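Local atomic coordinates of programmed Cell Death Protein 5 Homolog (Leishmania major, PDB entry 6VMT), a protein that probably binds DNA, like other members of the PDCD5 family to which it belongs. Residues P81-D85 and D86-E90. Residues are numbered along the deposited sequence; the frame is centred on the assembly and turned at random.
Sequences PPVSD and DTVRE
Ser84 N-caps helix 85-103, and its hydroxyl reaches forward to Thr87, three residues on, in the first turn. The capping bond is identified by Thr87 N reaching Ser84 OG at 3.2 Å with an N-H...O angle of 150°. A second bond grips the same oxygen: Thr87 OG1 donates to Ser84 OG over 2.8 Å. The serine OG stands between its own backbone N and carbonyl carbon (chi1 59°), which puts it where both donors can reach it, while Thr87 OG1 lies beside its own backbone N, and that rotation brings the threonine hydroxyl to the shared acceptor.

The main chain takes up the helical pattern at once. Val88 N bonds to Ser84 O at 3.1 Å, in the carbonyl plane, and Thr87 N adds only a weak, strongly bent bond to that oxygen. One residue later, Arg89 N meets Asp85 O at 2.8 Å in a nearly straight bond (178°).

On the apolar side, the Val83 side chain passes at about a right angle to that of Thr87, with Val83 CG1 3.9 Å from Thr87 CB. The same methyl lies 4.3 Å from Val88 CG2, a looser contact that joins the residue before the cap to the helix's buried face, where Val88 also packs on Leu52 of helix 46-75. Asp85 sends its carboxylate to Arg51, whose NE forms a salt bridge with OD1, tying the helix start to helix 46-75. A serine hydroxyl accepting the amide three residues ahead is the classic helix N-cap, here opening the last long helix of an all-helical fold.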
ATOM      1  N   PRO A  81     -11.245  -3.259 -12.473  1.00 62.53           N
ATOM      2  CA  PRO A  81     -10.456  -2.052 -12.663  1.00 58.82           C
ATOM      3  C   PRO A  81     -10.890  -1.346 -13.936  1.00 61.55           C
ATOM      4  O   PRO A  81     -11.401  -1.987 -14.842  1.00 66.93           O
ATOM      5  CB  PRO A  81      -9.026  -2.561 -12.785  1.00 55.58           C
ATOM      6  CG  PRO A  81      -9.162  -3.961 -13.320  1.00 57.85           C
ATOM      7  CD  PRO A  81     -10.508  -4.469 -12.851  1.00 62.45           C
ATOM      8  N   PRO A  82     -10.706  -0.013 -14.052  1.00 73.39           N
ATOM      9  CA  PRO A  82     -10.134   0.807 -12.993  1.00 70.75           C
ATOM     10  C   PRO A  82     -11.250   1.216 -12.027  1.00 66.01           C
ATOM     11  O   PRO A  82     -12.378   1.435 -12.444  1.00 68.94           O
ATOM     12  CB  PRO A  82      -9.589   2.002 -13.762  1.00 75.86           C
ATOM     13  CG  PRO A  82     -10.653   2.206 -14.812  1.00 81.17           C
ATOM     14  CD  PRO A  82     -11.103   0.808 -15.201  1.00 79.42           C
ATOM     15  N   VAL A  83     -10.897   1.290 -10.752  1.00 55.80           N
ATOM     16  CA  VAL A  83     -11.850   1.467  -9.627  1.00 46.00           C
ATOM     17  C   VAL A  83     -12.122   2.965  -9.504  1.00 51.85           C
ATOM     18  O   VAL A  83     -11.147   3.748  -9.391  1.00 51.68           O
ATOM     19  CB  VAL A  83     -11.231   0.834  -8.369  1.00 44.03           C
ATOM     20  CG1 VAL A  83     -11.971   1.130  -7.097  1.00 43.75           C
ATOM     21  CG2 VAL A  83     -11.077  -0.653  -8.536  1.00 46.82           C
ATOM     22  N   SER A  84     -13.404   3.343  -9.554  1.00 65.77           N
ATOM     23  CA  SER A  84     -13.930   4.737  -9.577  1.00 60.25           C
ATOM     24  C   SER A  84     -13.682   5.431  -8.237  1.00 60.62           C
ATOM     25  O   SER A  84     -13.682   4.718  -7.238  1.00 69.84           O
ATOM     26  CB  SER A  84     -15.402   4.695  -9.866  1.00 65.93           C
ATOM     27  OG  SER A  84     -16.079   3.928  -8.876  1.00 63.52           O
ATOM     28  N   ASP A  85     -13.564   6.768  -8.209  1.00 71.90           N
ATOM     29  CA  ASP A  85     -13.547   7.603  -6.968  1.00 75.88           C
ATOM     30  C   ASP A  85     -14.741   7.239  -6.076  1.00 77.00           C
ATOM     31  O   ASP A  85     -14.578   7.144  -4.854  1.00 72.76           O
ATOM     32  CB  ASP A  85     -13.599   9.094  -7.312  1.00 84.55           C
ATOM     33  CG  ASP A  85     -13.710  10.039  -6.120  1.00 87.66           C
ATOM     34  OD1 ASP A  85     -12.803  10.008  -5.277  1.00 94.48           O
ATOM     35  OD2 ASP A  85     -14.697  10.814  -6.055  1.00 84.29           O
ATOM     36  N   ASP A  86     -15.900   7.030  -6.697  1.00 83.90           N
ATOM     37  CA  ASP A  86     -17.182   6.690  -6.029  1.00 83.80           C
ATOM     38  C   ASP A  86     -16.994   5.403  -5.217  1.00 66.16           C
ATOM     39  O   ASP A  86     -17.464   5.347  -4.093  1.00 78.43           O
ATOM     40  CB  ASP A  86     -18.317   6.589  -7.058  1.00108.23           C
ATOM     41  CG  ASP A  86     -18.282   7.626  -8.184  1.00135.41           C
ATOM     42  OD1 ASP A  86     -17.221   7.755  -8.862  1.00128.21           O
ATOM     43  OD2 ASP A  86     -19.322   8.293  -8.399  1.00151.85           O
ATOM     44  N   THR A  87     -16.329   4.391  -5.766  1.00 70.37           N
ATOM     45  CA  THR A  87     -16.058   3.105  -5.060  1.00 63.89           C
ATOM     46  C   THR A  87     -14.988   3.309  -3.987  1.00 66.24           C
ATOM     47  O   THR A  87     -15.104   2.693  -2.910  1.00 68.33           O
ATOM     48  CB  THR A  87     -15.617   1.987  -6.011  1.00 65.24           C
ATOM     49  OG1 THR A  87     -16.520   1.840  -7.109  1.00 63.05           O
ATOM     50  CG2 THR A  87     -15.542   0.659  -5.302  1.00 62.26           C
ATOM     51  N   VAL A  88     -13.971   4.130  -4.255  1.00 65.14           N
ATOM     52  CA  VAL A  88     -12.938   4.469  -3.236  1.00 61.48           C
ATOM     53  C   VAL A  88     -13.646   5.084  -2.024  1.00 64.42           C
ATOM     54  O   VAL A  88     -13.530   4.528  -0.909  1.00 69.34           O
ATOM     55  CB  VAL A  88     -11.873   5.413  -3.815  1.00 64.41           C
ATOM     56  CG1 VAL A  88     -10.977   5.990  -2.733  1.00 63.89           C
ATOM     57  CG2 VAL A  88     -11.040   4.719  -4.880  1.00 65.62           C
ATOM     58  N   ARG A  89     -14.375   6.178  -2.251  1.00 60.94           N
ATOM     59  CA  ARG A  89     -15.115   6.932  -1.200  1.00 64.85           C
ATOM     60  C   ARG A  89     -15.948   5.940  -0.388  1.00 53.43           C
ATOM     61  O   ARG A  89     -15.814   5.923   0.826  1.00 63.61           O
ATOM     62  CB  ARG A  89     -15.915   8.052  -1.867  1.00 77.75           C
ATOM     63  CG  ARG A  89     -17.328   8.233  -1.347  1.00 88.57           C
ATOM     64  CD  ARG A  89     -17.943   9.576  -1.702  1.00 92.83           C
ATOM     65  NE  ARG A  89     -19.059   9.828  -0.791  1.00116.48           N
ATOM     66  CZ  ARG A  89     -18.967  10.072   0.532  1.00118.58           C
ATOM     67  NH1 ARG A  89     -17.801  10.127   1.157  1.00115.39           N
ATOM     68  NH2 ARG A  89     -20.065  10.269   1.239  1.00120.77           N
ATOM     69  N   GLU A  90     -16.695   5.070  -1.054  1.00 56.26           N
ATOM     70  CA  GLU A  90     -17.507   3.989  -0.422  1.00 63.62           C
ATOM     71  C   GLU A  90     -16.610   3.165   0.503  1.00 62.33           C
ATOM     72  O   GLU A  90     -16.929   3.089   1.687  1.00 64.83           O
ATOM     73  CB  GLU A  90     -18.172   3.146  -1.513  1.00 72.13           C
ATOM     74  CG  GLU A  90     -19.344   2.291  -1.061  1.00 82.05           C
ATOM     75  CD  GLU A  90     -20.132   1.680  -2.224  1.00108.65           C
ATOM     76  OE1 GLU A  90     -19.492   1.091  -3.125  1.00121.50           O
ATOM     77  OE2 GLU A  90     -21.389   1.802  -2.253  1.00128.31           O
TER